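Local atomic coordinates of period circadian protein homolog 2 (Mus musculus, PDB entry 3GDI), a protein that serves in the mammalian circadian clock as a transcription regulator, probably through protein-protein interactions of its tandem PAS domains. Residues 25-39 / 141-153. Numbering follows the deposited sequence.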
ATOM      1  N   ASP A  25     -11.354 -18.778  20.996  1.00 93.75           N
ATOM      2  CA  ASP A  25     -11.395 -17.424  20.459  1.00 92.39           C
ATOM      3  C   ASP A  25     -11.572 -17.335  18.947  1.00 91.24           C
ATOM      4  O   ASP A  25     -11.494 -16.248  18.381  1.00 92.26           O
ATOM      5  CB  ASP A  25     -10.133 -16.665  20.871  1.00 92.91           C
ATOM      6  CG  ASP A  25     -10.219 -16.118  22.280  1.00 93.22           C
ATOM      7  OD1 ASP A  25     -10.981 -15.150  22.499  1.00 94.41           O
ATOM      8  OD2 ASP A  25      -9.532 -16.659  23.168  1.00 93.46           O
ATOM      9  N   MET A  26     -11.808 -18.465  18.291  1.00 89.71           N
ATOM     10  CA  MET A  26     -12.002 -18.452  16.844  1.00 88.34           C
ATOM     11  C   MET A  26     -13.459 -18.628  16.431  1.00 86.20           C
ATOM     12  O   MET A  26     -14.315 -18.973  17.244  1.00 86.20           O
ATOM     13  CB  MET A  26     -11.158 -19.538  16.176  1.00 89.32           C
ATOM     14  CG  MET A  26      -9.682 -19.218  16.137  1.00 92.91           C
ATOM     15  SD  MET A  26      -8.756 -20.329  15.061  1.00 96.95           S
ATOM     16  CE  MET A  26      -8.875 -19.457  13.488  1.00 95.32           C
ATOM     17  N   PHE A  27     -13.734 -18.364  15.160  1.00 83.29           N
ATOM     18  CA  PHE A  27     -15.072 -18.519  14.613  1.00 81.16           C
ATOM     19  C   PHE A  27     -15.004 -18.414  13.102  1.00 79.84           C
ATOM     20  O   PHE A  27     -14.075 -17.830  12.553  1.00 80.19           O
ATOM     21  CB  PHE A  27     -16.047 -17.472  15.185  1.00 81.35           C
ATOM     22  CG  PHE A  27     -15.874 -16.077  14.629  1.00 82.50           C
ATOM     23  CD1 PHE A  27     -15.034 -15.159  15.252  1.00 82.69           C
ATOM     24  CD2 PHE A  27     -16.581 -15.669  13.499  1.00 82.74           C
ATOM     25  CE1 PHE A  27     -14.906 -13.855  14.760  1.00 82.55           C
ATOM     26  CE2 PHE A  27     -16.456 -14.370  13.001  1.00 81.75           C
ATOM     27  CZ  PHE A  27     -15.619 -13.464  13.632  1.00 81.50           C
ATOM     28  N   ALA A  28     -15.982 -19.005  12.432  1.00 78.98           N
ATOM     29  CA  ALA A  28     -16.027 -18.977  10.978  1.00 77.80           C
ATOM     30  C   ALA A  28     -17.273 -18.239  10.520  1.00 77.17           C
ATOM     31  O   ALA A  28     -18.269 -18.181  11.242  1.00 76.75           O
ATOM     32  CB  ALA A  28     -16.028 -20.397  10.429  1.00 77.95           C
ATOM     33  N   VAL A  29     -17.210 -17.673   9.321  1.00 76.33           N
ATOM     34  CA  VAL A  29     -18.336 -16.938   8.768  1.00 75.11           C
ATOM     35  C   VAL A  29     -18.260 -16.901   7.247  1.00 74.43           C
ATOM     36  O   VAL A  29     -17.195 -16.679   6.673  1.00 73.64           O
ATOM     37  CB  VAL A  29     -18.373 -15.492   9.311  1.00 75.09           C
ATOM     38  CG1 VAL A  29     -17.086 -14.771   8.950  1.00 75.66           C
ATOM     39  CG2 VAL A  29     -19.569 -14.753   8.742  1.00 74.61           C
ATOM     40  N   ALA A  30     -19.398 -17.140   6.603  1.00 73.90           N
ATOM     41  CA  ALA A  30     -19.485 -17.122   5.148  1.00 73.53           C
ATOM     42  C   ALA A  30     -20.289 -15.883   4.806  1.00 72.80           C
ATOM     43  O   ALA A  30     -21.379 -15.688   5.333  1.00 72.71           O
ATOM     44  CB  ALA A  30     -20.192 -18.372   4.645  1.00 74.41           C
ATOM     45  N   VAL A  31     -19.754 -15.052   3.922  1.00 72.66           N
ATOM     46  CA  VAL A  31     -20.417 -13.809   3.554  1.00 72.63           C
ATOM     47  C   VAL A  31     -20.676 -13.679   2.060  1.00 74.16           C
ATOM     48  O   VAL A  31     -19.753 -13.762   1.254  1.00 75.52           O
ATOM     49  CB  VAL A  31     -19.571 -12.604   4.022  1.00 70.56           C
ATOM     50  CG1 VAL A  31     -20.182 -11.300   3.546  1.00 70.13           C
ATOM     51  CG2 VAL A  31     -19.466 -12.619   5.527  1.00 70.35           C
ATOM     52  N   SER A  32     -21.938 -13.464   1.700  1.00 74.92           N
ATOM     53  CA  SER A  32     -22.318 -13.309   0.305  1.00 75.62           C
ATOM     54  C   SER A  32     -21.449 -12.251  -0.338  1.00 75.66           C
ATOM     55  O   SER A  32     -21.410 -11.116   0.127  1.00 75.74           O
ATOM     56  CB  SER A  32     -23.779 -12.883   0.193  1.00 77.71           C
ATOM     57  OG  SER A  32     -24.079 -12.462  -1.130  1.00 79.00           O
ATOM     58  N   LEU A  33     -20.763 -12.619  -1.414  1.00 76.44           N
ATOM     59  CA  LEU A  33     -19.891 -11.683  -2.108  1.00 78.25           C
ATOM     60  C   LEU A  33     -20.701 -10.603  -2.829  1.00 78.82           C
ATOM     61  O   LEU A  33     -20.156  -9.591  -3.267  1.00 78.62           O
ATOM     62  CB  LEU A  33     -19.008 -12.436  -3.107  1.00 78.90           C
ATOM     63  CG  LEU A  33     -17.698 -11.742  -3.490  1.00 79.15           C
ATOM     64  CD1 LEU A  33     -16.821 -11.573  -2.252  1.00 77.65           C
ATOM     65  CD2 LEU A  33     -16.981 -12.567  -4.545  1.00 79.52           C
ATOM     66  N   VAL A  34     -22.009 -10.822  -2.935  1.00 79.84           N
ATOM     67  CA  VAL A  34     -22.902  -9.878  -3.600  1.00 80.10           C
ATOM     68  C   VAL A  34     -23.719  -9.079  -2.580  1.00 80.36           C
ATOM     69  O   VAL A  34     -23.800  -7.854  -2.664  1.00 80.24           O
ATOM     70  CB  VAL A  34     -23.881 -10.622  -4.553  1.00 81.20           C
ATOM     71  CG1 VAL A  34     -24.752  -9.622  -5.297  1.00 81.77           C
ATOM     72  CG2 VAL A  34     -23.099 -11.484  -5.541  1.00 80.70           C
ATOM     73  N   SER A  35     -24.309  -9.786  -1.618  1.00 81.08           N
ATOM     74  CA  SER A  35     -25.136  -9.174  -0.572  1.00 81.10           C
ATOM     75  C   SER A  35     -24.352  -8.506   0.552  1.00 80.18           C
ATOM     76  O   SER A  35     -24.615  -7.361   0.917  1.00 79.06           O
ATOM     77  CB  SER A  35     -26.051 -10.230   0.060  1.00 82.08           C
ATOM     78  OG  SER A  35     -26.998 -10.736  -0.863  1.00 86.94           O
ATOM     79  N   GLY A  36     -23.387  -9.234   1.099  1.00 79.68           N
ATOM     80  CA  GLY A  36     -22.616  -8.721   2.210  1.00 78.27           C
ATOM     81  C   GLY A  36     -23.269  -9.358   3.417  1.00 78.75           C
ATOM     82  O   GLY A  36     -22.827  -9.193   4.550  1.00 78.51           O
ATOM     83  N   LYS A  37     -24.338 -10.105   3.140  1.00 79.18           N
ATOM     84  CA  LYS A  37     -25.117 -10.811   4.152  1.00 79.28           C
ATOM     85  C   LYS A  37     -24.347 -12.001   4.711  1.00 79.23           C
ATOM     86  O   LYS A  37     -23.588 -12.650   3.995  1.00 78.41           O
ATOM     87  CB  LYS A  37     -26.426 -11.331   3.546  1.00 79.51           C
ATOM     88  CG  LYS A  37     -27.379 -10.272   3.007  1.00 82.07           C
ATOM     89  CD  LYS A  37     -28.181  -9.586   4.107  1.00 83.42           C
ATOM     90  CE  LYS A  37     -29.226  -8.654   3.503  1.00 84.17           C
ATOM     91  NZ  LYS A  37     -29.984  -7.874   4.524  1.00 85.26           N
ATOM     92  N   ILE A  38     -24.552 -12.290   5.991  1.00 79.55           N
ATOM     93  CA  ILE A  38     -23.896 -13.424   6.629  1.00 79.80           C
ATOM     94  C   ILE A  38     -24.691 -14.681   6.290  1.00 81.86           C
ATOM     95  O   ILE A  38     -25.711 -14.957   6.916  1.00 82.04           O
ATOM     96  CB  ILE A  38     -23.858 -13.262   8.166  1.00 77.69           C
ATOM     97  CG1 ILE A  38     -22.960 -12.085   8.545  1.00 76.57           C
ATOM     98  CG2 ILE A  38     -23.351 -14.534   8.817  1.00 76.43           C
ATOM     99  CD1 ILE A  38     -22.860 -11.863  10.034  1.00 73.88           C
ATOM    100  N   LEU A  39     -24.230 -15.432   5.293  1.00 84.39           N
ATOM    101  CA  LEU A  39     -24.912 -16.661   4.889  1.00 87.01           C
ATOM    102  C   LEU A  39     -24.775 -17.705   5.997  1.00 89.41           C
ATOM    103  O   LEU A  39     -25.765 -18.279   6.443  1.00 89.87           O
ATOM    104  CB  LEU A  39     -24.318 -17.197   3.581  1.00 86.79           C
ATOM    105  CG  LEU A  39     -24.268 -16.223   2.397  1.00 86.93           C
ATOM    106  CD1 LEU A  39     -23.571 -16.879   1.217  1.00 86.56           C
ATOM    107  CD2 LEU A  39     -25.672 -15.793   2.017  1.00 86.75           C
ATOM    108  N   GLN A 141     -24.073 -19.554  -6.109  1.00 96.98           N
ATOM    109  CA  GLN A 141     -23.458 -18.259  -5.840  1.00 97.51           C
ATOM    110  C   GLN A 141     -22.113 -18.428  -5.149  1.00 97.32           C
ATOM    111  O   GLN A 141     -21.983 -19.219  -4.211  1.00 96.98           O
ATOM    112  CB  GLN A 141     -24.356 -17.408  -4.938  1.00 98.26           C
ATOM    113  CG  GLN A 141     -24.552 -17.995  -3.545  1.00 98.56           C
ATOM    114  CD  GLN A 141     -24.737 -16.933  -2.484  1.00 98.70           C
ATOM    115  OE1 GLN A 141     -23.815 -16.168  -2.185  1.00 98.96           O
ATOM    116  NE2 GLN A 141     -25.932 -16.876  -1.907  1.00 98.80           N
ATOM    117  N   LEU A 142     -21.117 -17.677  -5.605  1.00 96.68           N
ATOM    118  CA  LEU A 142     -19.791 -17.742  -5.008  1.00 95.92           C
ATOM    119  C   LEU A 142     -19.621 -16.603  -4.005  1.00 94.60           C
ATOM    120  O   LEU A 142     -19.742 -15.427  -4.359  1.00 93.62           O
ATOM    121  CB  LEU A 142     -18.706 -17.667  -6.090  1.00 97.71           C
ATOM    122  CG  LEU A 142     -18.655 -16.473  -7.050  1.00 98.89           C
ATOM    123  CD1 LEU A 142     -17.318 -16.470  -7.784  1.00 98.37           C
ATOM    124  CD2 LEU A 142     -19.813 -16.544  -8.036  1.00 98.93           C
ATOM    125  N   CYS A 143     -19.350 -16.961  -2.750  1.00 93.03           N
ATOM    126  CA  CYS A 143     -19.169 -15.976  -1.687  1.00 90.74           C
ATOM    127  C   CYS A 143     -17.737 -15.964  -1.136  1.00 88.69           C
ATOM    128  O   CYS A 143     -16.770 -16.100  -1.889  1.00 88.30           O
ATOM    129  CB  CYS A 143     -20.172 -16.231  -0.551  1.00 89.92           C
ATOM    130  SG  CYS A 143     -19.785 -17.624   0.530  1.00 90.42           S
ATOM    131  N   CYS A 144     -17.607 -15.799   0.179  1.00 86.09           N
ATOM    132  CA  CYS A 144     -16.299 -15.751   0.831  1.00 82.54           C
ATOM    133  C   CYS A 144     -16.359 -16.207   2.284  1.00 78.91           C
ATOM    134  O   CYS A 144     -17.040 -15.603   3.104  1.00 78.16           O
ATOM    135  CB  CYS A 144     -15.738 -14.327   0.781  1.00 82.33           C
ATOM    136  SG  CYS A 144     -14.330 -14.043   1.886  1.00 83.68           S
ATOM    137  N   LEU A 145     -15.648 -17.279   2.599  1.00 75.33           N
ATOM    138  CA  LEU A 145     -15.633 -17.768   3.962  1.00 73.52           C
ATOM    139  C   LEU A 145     -14.385 -17.194   4.601  1.00 71.90           C
ATOM    140  O   LEU A 145     -13.415 -16.880   3.908  1.00 72.00           O
ATOM    141  CB  LEU A 145     -15.602 -19.298   3.987  1.00 73.67           C
ATOM    142  CG  LEU A 145     -15.812 -19.955   5.356  1.00 73.71           C
ATOM    143  CD1 LEU A 145     -16.336 -21.360   5.163  1.00 73.77           C
ATOM    144  CD2 LEU A 145     -14.512 -19.971   6.145  1.00 74.65           C
ATOM    145  N   LEU A 146     -14.411 -17.040   5.917  1.00 69.40           N
ATOM    146  CA  LEU A 146     -13.267 -16.489   6.626  1.00 67.81           C
ATOM    147  C   LEU A 146     -13.082 -17.104   7.992  1.00 66.84           C
ATOM    148  O   LEU A 146     -14.037 -17.272   8.748  1.00 65.66           O
ATOM    149  CB  LEU A 146     -13.410 -14.972   6.801  1.00 66.30           C
ATOM    150  CG  LEU A 146     -13.342 -14.074   5.568  1.00 65.30           C
ATOM    151  CD1 LEU A 146     -14.741 -13.651   5.173  1.00 63.19           C
ATOM    152  CD2 LEU A 146     -12.495 -12.850   5.883  1.00 64.75           C
ATOM    153  N   LEU A 147     -11.839 -17.442   8.299  1.00 66.78           N
ATOM    154  CA  LEU A 147     -11.512 -18.002   9.596  1.00 67.97           C
ATOM    155  C   LEU A 147     -11.018 -16.812  10.408  1.00 68.87           C
ATOM    156  O   LEU A 147     -10.033 -16.168  10.037  1.00 70.17           O
ATOM    157  CB  LEU A 147     -10.415 -19.052   9.453  1.00 67.81           C
ATOM    158  CG  LEU A 147     -10.853 -20.324   8.727  1.00 67.16           C
ATOM    159  CD1 LEU A 147      -9.642 -21.102   8.217  1.00 67.82           C
ATOM    160  CD2 LEU A 147     -11.674 -21.156   9.684  1.00 65.55           C
ATOM    161  N   ALA A 148     -11.713 -16.512  11.501  1.00 67.69           N
ATOM    162  CA  ALA A 148     -11.362 -15.382  12.342  1.00 66.73           C
ATOM    163  C   ALA A 148     -10.864 -15.820  13.700  1.00 68.14           C
ATOM    164  O   ALA A 148     -11.538 -16.564  14.403  1.00 68.66           O
ATOM    165  CB  ALA A 148     -12.560 -14.486  12.510  1.00 66.06           C
ATOM    166  N   GLU A 149      -9.685 -15.339  14.072  1.00 69.81           N
ATOM    167  CA  GLU A 149      -9.094 -15.672  15.359  1.00 70.61           C
ATOM    168  C   GLU A 149      -8.857 -14.425  16.198  1.00 70.11           C
ATOM    169  O   GLU A 149      -8.221 -13.471  15.745  1.00 71.23           O
ATOM    170  CB  GLU A 149      -7.772 -16.403  15.161  1.00 72.24           C
ATOM    171  CG  GLU A 149      -7.009 -16.634  16.446  1.00 75.90           C
ATOM    172  CD  GLU A 149      -5.717 -17.383  16.211  1.00 78.54           C
ATOM    173  OE1 GLU A 149      -4.961 -17.589  17.186  1.00 81.29           O
ATOM    174  OE2 GLU A 149      -5.459 -17.768  15.049  1.00 78.45           O
ATOM    175  N   ARG A 150      -9.374 -14.438  17.419  1.00 69.05           N
ATOM    176  CA  ARG A 150      -9.218 -13.315  18.332  1.00 68.15           C
ATOM    177  C   ARG A 150      -7.728 -13.183  18.652  1.00 67.18           C
ATOM    178  O   ARG A 150      -7.059 -14.181  18.918  1.00 66.00           O
ATOM    179  CB  ARG A 150     -10.020 -13.577  19.609  1.00 68.41           C
ATOM    180  CG  ARG A 150     -10.535 -12.337  20.305  1.00 69.42           C
ATOM    181  CD  ARG A 150      -9.667 -11.914  21.461  1.00 71.25           C
ATOM    182  NE  ARG A 150     -10.169 -10.672  22.043  1.00 77.02           N
ATOM    183  CZ  ARG A 150      -9.611 -10.034  23.070  1.00 80.01           C
ATOM    184  NH1 ARG A 150      -8.517 -10.519  23.652  1.00 80.02           N
ATOM    185  NH2 ARG A 150     -10.142  -8.900  23.511  1.00 79.98           N
ATOM    186  N   VAL A 151      -7.218 -11.954  18.613  1.00 65.88           N
ATOM    187  CA  VAL A 151      -5.810 -11.681  18.885  1.00 64.41           C
ATOM    188  C   VAL A 151      -5.573 -11.191  20.311  1.00 64.98           C
ATOM    189  O   VAL A 151      -6.320 -10.356  20.830  1.00 64.42           O
ATOM    190  CB  VAL A 151      -5.256 -10.630  17.899  1.00 64.33           C
ATOM    191  CG1 VAL A 151      -3.827 -10.273  18.262  1.00 64.09           C
ATOM    192  CG2 VAL A 151      -5.308 -11.172  16.482  1.00 64.37           C
ATOM    193  N   HIS A 152      -4.519 -11.713  20.935  1.00 65.87           N
ATOM    194  CA  HIS A 152      -4.169 -11.341  22.306  1.00 65.27           C
ATOM    195  C   HIS A 152      -2.850 -10.596  22.438  1.00 63.29           C
ATOM    196  O   HIS A 152      -1.869 -10.902  21.758  1.00 62.50           O
ATOM    197  CB  HIS A 152      -4.126 -12.584  23.205  1.00 66.28           C
ATOM    198  CG  HIS A 152      -5.467 -13.195  23.436  1.00 67.72           C
ATOM    199  ND1 HIS A 152      -5.977 -14.193  22.633  1.00 67.85           N
ATOM    200  CD2 HIS A 152      -6.439 -12.891  24.328  1.00 67.84           C
ATOM    201  CE1 HIS A 152      -7.209 -14.475  23.020  1.00 68.34           C
ATOM    202  NE2 HIS A 152      -7.514 -13.699  24.045  1.00 68.19           N
ATOM    203  N   SER A 153      -2.842  -9.613  23.330  1.00 61.18           N
ATOM    204  CA  SER A 153      -1.652  -8.831  23.590  1.00 59.20           C
ATOM    205  C   SER A 153      -0.523  -9.780  23.958  1.00 59.42           C
ATOM    206  O   SER A 153      -0.663 -10.588  24.872  1.00 60.39           O
ATOM    207  CB  SER A 153      -1.909  -7.878  24.744  1.00 57.77           C
ATOM    208  OG  SER A 153      -0.691  -7.343  25.211  1.00 59.04           O
TER
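The methyl of A148 sits over one face of the F27 ring, displaced toward its rim, with CB 3.3 Å from F27 CE1. F27 reaches it because chi1 of 75° tucks CG in over the F27 backbone, swinging the ring toward 142-150. Between the same two residues the backbones are tied twice: A148 N gives F27 O a 2.9 Å bond almost in line with the carbonyl, and F27 N returns one to A148 O. Such two-way pairing recurs at V29 and L146, so 26-31 and 142-150, first and last in chain order, run antiparallel as neighbours in the PAS-A sheet (order 2-1-5-4-3), with 142-150 in the middle. F123, on strand 121-131, meets the F27 ring edge-to-face. On the opposite face of the sheet, partly exposed, M26 crosses E149 at a slant, CG 3.5 Å from E149 CB, and the bend at chi3 (89°) brings CE back toward the same CB. Toward the turn at 32-37 the pairing is looser: C144 N reaches V31 O only weakly, and the exposed Q141 and L39 touch through Q141 OE1 and L39 CD1 (3.5 Å). Here S32 OG accepts from V34 N, an ST turn, and at 2.7 Å from S35 N, an ST motif; an alanine here would probably leave both amides without that acceptor and the turn freer to shift beside C143.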